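Local coordinates for protein carbohydrate binding module (Escherichia coli, PDB 2XFD) that binds beta-glycans such as cellobiose, and probably xylan, through a calcium ion that the sugar itself helps to coordinate, at residues A[63-68]-A[73-78]; A[30-33]-A[38-41]; A[89-94]-A[100-105]. All coordinates share one frame; numbering follows the deposited sequence.

Interaction 1 of 3, residues A[63-68]-A[73-78]. With CA (calcium ion), chain D.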
loop_
_atom_site.group_PDB
_atom_site.type_symbol
_atom_site.label_atom_id
_atom_site.label_comp_id
_atom_site.label_asym_id
_atom_site.label_seq_id
_atom_site.Cartn_x
_atom_site.Cartn_y
_atom_site.Cartn_z
ATOM N N GLN A 63 -4.880 5.081 3.285
ATOM C CA GLN A 63 -3.824 6.090 3.102
ATOM C C GLN A 63 -2.508 5.414 3.526
ATOM O O GLN A 63 -2.349 5.066 4.683
ATOM C CB GLN A 63 -4.101 7.349 3.888
ATOM C CG GLN A 63 -3.142 8.479 3.596
ATOM C CD GLN A 63 -3.271 9.668 4.511
ATOM O OE1 GLN A 63 -3.983 9.667 5.507
ATOM N NE2 GLN A 63 -2.634 10.709 4.168
ATOM N N VAL A 64 -1.582 5.283 2.578
ATOM C CA VAL A 64 -0.240 4.750 2.822
ATOM C C VAL A 64 0.711 5.900 2.852
ATOM O O VAL A 64 0.865 6.616 1.886
ATOM C CB VAL A 64 0.150 3.720 1.694
ATOM C CG1 VAL A 64 1.531 3.151 2.027
ATOM C CG2 VAL A 64 -0.868 2.666 1.497
ATOM N N ASP A 65 1.348 6.109 3.981
ATOM C CA ASP A 65 2.332 7.176 4.083
ATOM C C ASP A 65 3.583 6.863 3.268
ATOM O O ASP A 65 4.026 7.652 2.398
ATOM C CB ASP A 65 2.682 7.498 5.549
ATOM C CG ASP A 65 3.421 8.784 5.751
ATOM O OD1 ASP A 65 3.831 9.415 4.792
ATOM O OD2 ASP A 65 3.600 9.167 6.938
ATOM N N TYR A 66 4.165 5.720 3.530
ATOM C CA TYR A 66 5.427 5.302 3.001
ATOM C C TYR A 66 5.623 3.830 3.340
ATOM O O TYR A 66 4.917 3.268 4.178
ATOM C CB TYR A 66 6.628 6.164 3.494
ATOM C CG TYR A 66 6.783 6.191 5.005
ATOM C CD1 TYR A 66 7.298 5.146 5.706
ATOM C CD2 TYR A 66 6.437 7.321 5.717
ATOM C CE1 TYR A 66 7.497 5.209 7.082
ATOM C CE2 TYR A 66 6.604 7.390 7.072
ATOM C CZ TYR A 66 7.128 6.322 7.752
ATOM O OH TYR A 66 7.275 6.401 9.139
ATOM N N ILE A 67 6.652 3.246 2.723
ATOM C CA ILE A 67 7.236 2.022 3.213
ATOM C C ILE A 67 8.704 2.293 3.509
ATOM O O ILE A 67 9.296 3.262 3.050
ATOM C CB ILE A 67 7.056 0.798 2.255
ATOM C CG1 ILE A 67 7.952 0.896 1.037
ATOM C CG2 ILE A 67 5.601 0.656 1.907
ATOM C CD1 ILE A 67 7.898 -0.344 0.181
ATOM N N VAL A 68 9.336 1.368 4.267
ATOM C CA VAL A 68 10.743 1.386 4.526
ATOM C C VAL A 68 11.281 0.005 4.121
ATOM O O VAL A 68 10.760 -1.005 4.577
ATOM C CB VAL A 68 11.062 1.650 6.021
ATOM C CG1 VAL A 68 12.566 1.851 6.194
ATOM C CG2 VAL A 68 10.264 2.825 6.546
ATOM N N THR A 73 13.411 4.732 3.308
ATOM C CA THR A 73 12.022 5.195 3.197
ATOM C C THR A 73 11.688 5.471 1.744
ATOM O O THR A 73 12.451 6.206 1.084
ATOM C CB THR A 73 11.789 6.405 4.076
ATOM O OG1 THR A 73 11.944 6.058 5.452
ATOM C CG2 THR A 73 10.427 7.014 3.919
ATOM N N ARG A 74 10.576 4.965 1.260
ATOM C CA ARG A 74 10.065 5.198 -0.074
ATOM C C ARG A 74 8.656 5.746 0.091
ATOM O O ARG A 74 7.757 5.019 0.519
ATOM C CB ARG A 74 10.100 3.887 -0.879
ATOM C CG ARG A 74 11.466 3.228 -0.956
ATOM C CD ARG A 74 11.405 2.031 -1.813
ATOM N NE ARG A 74 12.666 1.283 -1.808
ATOM C CZ ARG A 74 12.869 0.138 -2.421
ATOM N NH1 ARG A 74 11.947 -0.413 -3.172
ATOM N NH2 ARG A 74 14.038 -0.507 -2.238
ATOM N N GLN A 75 8.469 7.016 -0.173
ATOM C CA GLN A 75 7.170 7.663 0.025
ATOM C C GLN A 75 6.141 7.131 -0.962
ATOM O O GLN A 75 6.431 7.041 -2.158
ATOM C CB GLN A 75 7.290 9.132 -0.147
ATOM C CG GLN A 75 8.134 9.869 0.893
ATOM C CD GLN A 75 7.538 9.860 2.271
ATOM O OE1 GLN A 75 6.354 9.676 2.466
ATOM N NE2 GLN A 75 8.389 10.058 3.286
ATOM N N ALA A 76 4.918 6.860 -0.522
ATOM C CA ALA A 76 3.880 6.412 -1.465
ATOM C C ALA A 76 3.622 7.411 -2.568
ATOM O O ALA A 76 3.439 7.034 -3.727
ATOM C CB ALA A 76 2.618 6.080 -0.664
ATOM N N GLU A 77 3.597 8.700 -2.214
ATOM C CA GLU A 77 3.328 9.773 -3.143
ATOM C C GLU A 77 4.436 9.998 -4.151
ATOM O O GLU A 77 4.241 10.707 -5.124
ATOM C CB GLU A 77 2.984 11.074 -2.385
ATOM C CG GLU A 77 4.101 11.629 -1.480
ATOM C CD GLU A 77 4.087 11.101 -0.070
ATOM O OE1 GLU A 77 4.415 11.885 0.856
ATOM O OE2 GLU A 77 3.825 9.900 0.159
ATOM N N ASN A 78 5.612 9.384 -3.918
ATOM C CA ASN A 78 6.714 9.432 -4.890
ATOM C C ASN A 78 6.674 8.286 -5.886
ATOM O O ASN A 78 7.557 8.227 -6.726
ATOM C CB ASN A 78 8.071 9.505 -4.153
ATOM C CG ASN A 78 8.253 10.806 -3.395
ATOM O OD1 ASN A 78 7.504 11.767 -3.583
ATOM N ND2 ASN A 78 9.245 10.859 -2.549
HETATM CA CA CA D . 4.081 10.118 2.593
HETATM O O HOH W 1 4.577 12.035 3.906
#
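Asp-65 swings CG anti to its own amide nitrogen (chi1 -166°), while the chain of Gln-75 doubles back at chi2 (-67°); the two side chains thereby run alongside each other in the same direction and present OD1 and OE1 to one calcium ion. The amide oxygen of Gln-75, OE1, lies 2.3 Å from the calcium. Asp-65 is a double ligand, since its backbone O also reaches the metal at 2.5 Å. Glu-77 closes on the ion with both carboxylate oxygens, OE1 and OE2 each at 2.5 Å from the calcium, and a water and Glu-98 bring the oxygen count to seven. The ion explains why the carbonyl of Asp-65 tolerates OE2 of Glu-77 at 3.2 Å: both are ligands, and the positive charge of the ion probably offsets the repulsion between these oxygens. That same Asp-65 O accepts the N-H of Ala-76 at 3.2 Å, the donor standing 37° out of the carbonyl plane.

The site occupies the open end of a beta hairpin, strands 62-69 and 72-75, in the beta sandwich of the module. Ile-67 and Arg-74 form its antiparallel hydrogen-bonded pair, with Arg-74 N donating to Ile-67 O at 2.8 Å and Ile-67 N returning a bond to Arg-74 O. Their side chains leave on the face opposite to Tyr-66 and Gln-75; Ile-67 packs against Ile-49, Val-51 and Phe-108 of the other sheet, and the guanidinium of Arg-74 is held by Gln-72 and by the backbone oxygens of Phe-108 and Asn-110. On the Tyr-66 face, Gln-75 OE1 meets the ring at its edge near the ring plane, and CG2 of Thr-73 approaches Tyr-66 CG obliquely to 3.9 Å.

Interaction 2 of 3, residues A[30-33]-A[38-41]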
loop_
_atom_site.group_PDB
_atom_site.type_symbol
_atom_site.label_atom_id
_atom_site.label_comp_id
_atom_site.label_asym_id
_atom_site.label_seq_id
_atom_site.Cartn_x
_atom_site.Cartn_y
_atom_site.Cartn_z
ATOM N N TRP A 30 -2.648 -7.368 6.655
ATOM C CA TRP A 30 -2.988 -6.666 7.871
ATOM C C TRP A 30 -4.342 -6.024 7.754
ATOM O O TRP A 30 -4.702 -5.502 6.698
ATOM C CB TRP A 30 -1.941 -5.616 8.195
ATOM C CG TRP A 30 -0.592 -6.150 8.458
ATOM C CD1 TRP A 30 -0.170 -6.790 9.592
ATOM C CD2 TRP A 30 0.585 -6.004 7.657
ATOM N NE1 TRP A 30 1.140 -7.103 9.538
ATOM C CE2 TRP A 30 1.636 -6.604 8.362
ATOM C CE3 TRP A 30 0.853 -5.380 6.422
ATOM C CZ2 TRP A 30 2.940 -6.602 7.888
ATOM C CZ3 TRP A 30 2.142 -5.403 5.939
ATOM C CH2 TRP A 30 3.182 -5.975 6.715
ATOM N N THR A 31 -5.051 -5.968 8.858
ATOM C CA THR A 31 -6.160 -5.054 9.001
ATOM C C THR A 31 -5.641 -3.751 9.609
ATOM O O THR A 31 -4.833 -3.781 10.529
ATOM C CB THR A 31 -7.252 -5.652 9.940
ATOM O OG1 THR A 31 -7.641 -6.925 9.481
ATOM C CG2 THR A 31 -8.478 -4.733 9.994
ATOM N N LEU A 32 -6.048 -2.620 9.053
ATOM C CA LEU A 32 -5.596 -1.311 9.473
ATOM C C LEU A 32 -6.482 -0.701 10.541
ATOM O O LEU A 32 -7.651 -1.070 10.671
ATOM C CB LEU A 32 -5.465 -0.388 8.284
ATOM C CG LEU A 32 -4.500 -0.851 7.171
ATOM C CD1 LEU A 32 -4.459 0.133 6.072
ATOM C CD2 LEU A 32 -3.120 -1.114 7.693
ATOM N N THR A 33 -5.917 0.240 11.283
ATOM C CA THR A 33 -6.719 1.086 12.151
ATOM C C THR A 33 -6.912 2.433 11.470
ATOM O O THR A 33 -6.352 2.685 10.418
ATOM C CB THR A 33 -5.972 1.240 13.500
ATOM O OG1 THR A 33 -4.798 2.041 13.236
ATOM C CG2 THR A 33 -5.672 -0.064 14.171
ATOM N N ASP A 38 2.763 1.380 12.022
ATOM C CA ASP A 38 3.761 0.592 11.334
ATOM C C ASP A 38 3.453 -0.871 11.334
ATOM O O ASP A 38 3.017 -1.417 12.380
ATOM C CB ASP A 38 5.114 0.732 12.013
ATOM C CG ASP A 38 5.730 2.044 11.874
ATOM O OD1 ASP A 38 5.326 2.887 11.095
ATOM O OD2 ASP A 38 6.785 2.234 12.604
ATOM N N TYR A 39 3.656 -1.537 10.234
ATOM C CA TYR A 39 3.424 -2.950 10.036
ATOM C C TYR A 39 4.666 -3.517 9.381
ATOM O O TYR A 39 5.053 -3.047 8.306
ATOM C CB TYR A 39 2.199 -3.154 9.112
ATOM C CG TYR A 39 0.921 -2.552 9.665
ATOM C CD1 TYR A 39 0.097 -3.287 10.460
ATOM C CD2 TYR A 39 0.605 -1.221 9.466
ATOM C CE1 TYR A 39 -1.052 -2.735 11.044
ATOM C CE2 TYR A 39 -0.514 -0.677 10.036
ATOM C CZ TYR A 39 -1.365 -1.431 10.825
ATOM O OH TYR A 39 -2.458 -0.907 11.430
ATOM N N THR A 40 5.305 -4.509 9.978
ATOM C CA THR A 40 6.626 -4.972 9.506
ATOM C C THR A 40 6.584 -6.424 9.162
ATOM O O THR A 40 6.018 -7.244 9.887
ATOM C CB THR A 40 7.710 -4.676 10.559
ATOM O OG1 THR A 40 7.782 -3.255 10.722
ATOM C CG2 THR A 40 9.050 -5.161 10.151
ATOM N N ALA A 41 7.233 -6.785 8.061
ATOM C CA ALA A 41 7.422 -8.169 7.670
ATOM C C ALA A 41 8.789 -8.349 7.062
ATOM O O ALA A 41 9.426 -7.436 6.611
ATOM C CB ALA A 41 6.356 -8.623 6.693
HETATM O O HOH W 2 -3.193 1.581 10.797
#
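Tyr-39 OH is tied to residues 30-33 through a water that lies 2.7 Å from it, at the edge of the phenol and in the ring plane. The same water accepts the backbone N-H of Thr-33, with 3.1 Å between Thr-33 N and the water oxygen. No direct hydrogen bond joins the two segments, so this bridge is their polar link, and the side-chain packing inward of it is mostly apolar.

There, the CB of Tyr-39 lies over Trp-30, and its ring leads away past the indole. Both residues carry CG anti to the carbonyl carbon (chi1 -60° for the tyrosine), and from facing strands this sends the side chains past each other in opposite directions. The clearest evidence is a CH-pi contact: CB of Tyr-39 sits 3.5 Å from the centroid of the six-membered ring of Trp-30, just 7° off the normal. Further along, Tyr-39 CD1 reaches Trp-30 CG at 3.6 Å, but the phenol and the five-membered ring are inclined by 47°, which makes the pair neither a stack nor an edge-to-face contact. Leu-32 supports the outer half of the phenol, its CD2 approaching Tyr-39 CE2 to 3.5 Å. At the far end of the indole, Ala-41 CB lies 4.1 Å from Trp-30 CH2, while the carbonyl oxygen of Thr-40 comes up to the indole edge near its plane.

Trp-30 sits on strand 25-31, outermost in the four-stranded sheet, whereas Tyr-39 belongs to strand 37-42 of the other sheet, paired with strand 4-11. The contact therefore closes one margin of the beta sandwich, and Val-7 and Leu-20 also pack on the indole. With a single water-mediated polar link, and aromatic and aliphatic carbon making up most of the remainder, cohesion between the sheets here probably depends on dispersion and the shape fit of ring to methylene.

Interaction 3 of 3, residues A[89-94]-A[100-105]. With CA (calcium ion), chain C; BGC (beta-D-glucopyranose), chain B; BGC (beta-D-glucopyranose), chain E.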
loop_
_atom_site.group_PDB
_atom_site.type_symbol
_atom_site.label_atom_id
_atom_site.label_comp_id
_atom_site.label_asym_id
_atom_site.label_seq_id
_atom_site.Cartn_x
_atom_site.Cartn_y
_atom_site.Cartn_z
ATOM N N ASN A 89 -11.742 10.976 -12.195
ATOM C CA ASN A 89 -12.976 10.211 -12.235
ATOM C C ASN A 89 -12.861 8.728 -12.495
ATOM O O ASN A 89 -13.780 8.111 -13.029
ATOM C CB ASN A 89 -13.961 10.922 -13.183
ATOM C CG ASN A 89 -14.127 12.404 -12.829
ATOM O OD1 ASN A 89 -13.716 13.291 -13.570
ATOM N ND2 ASN A 89 -14.679 12.667 -11.659
ATOM N N GLN A 90 -11.729 8.123 -12.070
ATOM C CA GLN A 90 -11.609 6.739 -12.230
ATOM C C GLN A 90 -10.567 6.220 -11.259
ATOM O O GLN A 90 -9.664 6.945 -10.812
ATOM C CB GLN A 90 -11.174 6.468 -13.631
ATOM C CG GLN A 90 -9.817 6.967 -13.923
ATOM C CD GLN A 90 -9.590 7.139 -15.385
ATOM O OE1 GLN A 90 -9.297 6.204 -16.042
ATOM N NE2 GLN A 90 -9.833 8.341 -15.911
ATOM N N CYS A 91 -10.648 4.922 -11.031
ATOM C CA CYS A 91 -9.609 4.265 -10.223
ATOM C C CYS A 91 -8.328 4.210 -11.032
ATOM O O CYS A 91 -8.325 3.850 -12.201
ATOM C CB CYS A 91 -10.035 2.855 -9.896
ATOM S SG CYS A 91 -11.672 2.661 -9.061
ATOM N N GLY A 92 -7.202 4.590 -10.424
ATOM C CA GLY A 92 -5.925 4.583 -11.116
ATOM C C GLY A 92 -5.787 5.690 -12.136
ATOM O O GLY A 92 -4.981 5.547 -13.047
ATOM N N GLY A 93 -6.540 6.777 -12.000
ATOM C CA GLY A 93 -6.479 7.819 -13.014
ATOM C C GLY A 93 -5.227 8.651 -13.020
ATOM O O GLY A 93 -5.007 9.413 -13.938
ATOM N N SER A 94 -4.400 8.527 -11.985
ATOM C CA SER A 94 -3.104 9.139 -11.952
ATOM C C SER A 94 -2.230 8.334 -10.991
ATOM O O SER A 94 -2.708 7.340 -10.425
ATOM C CB SER A 94 -3.359 10.489 -11.463
ATOM O OG SER A 94 -2.259 11.250 -11.714
ATOM N N LEU A 100 -5.378 4.877 -1.643
ATOM C CA LEU A 100 -6.036 3.781 -2.360
ATOM C C LEU A 100 -7.501 3.883 -2.014
ATOM O O LEU A 100 -7.952 3.493 -0.930
ATOM C CB LEU A 100 -5.469 2.425 -1.980
ATOM C CG LEU A 100 -4.009 2.186 -2.377
ATOM C CD1 LEU A 100 -3.411 1.020 -1.634
ATOM C CD2 LEU A 100 -3.915 2.035 -3.908
ATOM N N HIS A 101 -8.288 4.422 -2.941
ATOM C CA HIS A 101 -9.767 4.548 -2.780
ATOM C C HIS A 101 -10.460 3.306 -3.249
ATOM O O HIS A 101 -11.467 2.844 -2.669
ATOM C CB HIS A 101 -10.260 5.769 -3.527
ATOM C CG HIS A 101 -9.657 7.042 -3.064
ATOM N ND1 HIS A 101 -9.946 7.729 -1.890
ATOM C CD2 HIS A 101 -8.750 7.782 -3.715
ATOM C CE1 HIS A 101 -9.240 8.859 -1.880
ATOM N NE2 HIS A 101 -8.495 8.878 -2.973
ATOM N N CYS A 102 -10.005 2.775 -4.347
ATOM C CA CYS A 102 -10.515 1.546 -4.951
ATOM C C CYS A 102 -9.556 0.400 -4.568
ATOM O O CYS A 102 -8.396 0.650 -4.255
ATOM C CB CYS A 102 -10.562 1.666 -6.474
ATOM S SG CYS A 102 -11.309 3.164 -7.079
ATOM N N ASN A 103 -10.025 -0.824 -4.732
ATOM C CA ASN A 103 -9.105 -1.935 -4.726
ATOM C C ASN A 103 -7.985 -1.683 -5.760
ATOM O O ASN A 103 -8.280 -1.242 -6.859
ATOM C CB ASN A 103 -9.779 -3.274 -5.012
ATOM C CG ASN A 103 -10.650 -3.759 -3.884
ATOM O OD1 ASN A 103 -10.369 -3.491 -2.710
ATOM N ND2 ASN A 103 -11.707 -4.449 -4.251
ATOM N N GLY A 104 -6.740 -1.939 -5.410
ATOM C CA GLY A 104 -5.650 -1.602 -6.241
ATOM C C GLY A 104 -4.390 -1.524 -5.388
ATOM O O GLY A 104 -4.429 -1.903 -4.205
ATOM N N TYR A 105 -3.300 -1.074 -5.970
ATOM C CA TYR A 105 -2.020 -1.103 -5.283
ATOM C C TYR A 105 -1.162 0.098 -5.631
ATOM O O TYR A 105 -1.331 0.719 -6.661
ATOM C CB TYR A 105 -1.256 -2.412 -5.588
ATOM C CG TYR A 105 -0.869 -2.589 -7.043
ATOM C CD1 TYR A 105 -1.617 -3.339 -7.915
ATOM C CD2 TYR A 105 0.210 -1.955 -7.574
ATOM C CE1 TYR A 105 -1.239 -3.479 -9.286
ATOM C CE2 TYR A 105 0.563 -2.106 -8.896
ATOM C CZ TYR A 105 -0.136 -2.840 -9.708
ATOM O OH TYR A 105 0.257 -3.007 -11.025
HETATM CA CA CA C . -13.197 3.293 -1.171
HETATM C C2 BGC B . -14.720 5.105 -3.610
HETATM C C3 BGC B . -14.455 3.742 -4.225
HETATM C C4 BGC B . -15.473 3.407 -5.326
HETATM C C5 BGC B . -15.460 4.540 -6.337
HETATM C C6 BGC B . -16.403 4.416 -7.554
HETATM C C1 BGC B . -14.836 6.163 -4.679
HETATM O O2 BGC B . -13.692 5.337 -2.624
HETATM O O3 BGC B . -14.547 2.778 -3.172
HETATM O O4 BGC B . -15.118 2.228 -6.002
HETATM O O5 BGC B . -15.755 5.733 -5.672
HETATM O O6 BGC B . -17.718 4.365 -7.041
HETATM C C2 BGC E . -16.422 10.324 -5.830
HETATM C C3 BGC E . -16.430 8.919 -5.292
HETATM C C4 BGC E . -15.043 8.455 -4.854
HETATM C C5 BGC E . -14.419 9.516 -4.033
HETATM C C6 BGC E . -13.055 9.079 -3.633
HETATM C C1 BGC E . -15.738 11.217 -4.812
HETATM O O1 BGC E . -15.754 12.595 -5.098
HETATM O O2 BGC E . -17.736 10.744 -6.141
HETATM O O3 BGC E . -16.945 8.011 -6.263
HETATM O O4 BGC E . -15.227 7.394 -4.056
HETATM O O5 BGC E . -14.399 10.761 -4.763
HETATM O O6 BGC E . -12.427 10.088 -2.893
HETATM O O HOH W 3 -15.373 3.633 -0.258
#
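Cys-91 and Cys-102 bring their CA atoms to 6.0 Å, the first of them standing in a type II beta turn from Gln-90 to Gly-93 in which Gly-92 takes the positive phi (73°). Their SG atoms are joined at 2.1 Å in a disulfide with chi3 of -79°, each SG anti to its carbonyl carbon, and Trp-86 of the glycan pocket packs on both cysteines. The disulfide thus pins the 89-94 loop to the chain immediately after His-101, in the calcium-dependent sugar site of this carbohydrate-binding module. His-101 serves that site twice. Its backbone O binds the calcium at 2.3 Å, together with Asp-56, Arg-60, Asp-61 and a water; O2 and O3 of one glucose complete the shell, O3 at 2.5 Å from the calcium. O6 of the second glucose, meanwhile, reaches over one face of the imidazole, 3.4 Å above its plane and displaced toward the rim. The ring of Trp-99 meets the imidazole almost parallel. With an alanine here the backbone ligand to calcium remains, but the hydroxymethyl group of the second glucose would probably lose the ring beneath O6, and Trp-99 its aromatic neighbour.

How the interactions relate
The three contacts follow one another along the chain without touching, and two of them carry calcium ions in different settings. Interaction 3 holds the sugar-binding ion; interaction 1 holds an ion whose seven ligands include no sugar, consistent with a structural role. The Val-64 side chain in interaction 1 is about 13 Å from the sugar-site calcium. Interactions 1 and 2 share the five-stranded sheet, their centres 14 Å apart. Interaction 2 lies farthest from interaction 3, 21 Å between centres and across the middle of the chain; it joins the two sheets and holds no sugar-site residue, although the Leu-32 side chain is about 12 Å from that calcium. The centres of interactions 1 and 3 are 16 Å apart.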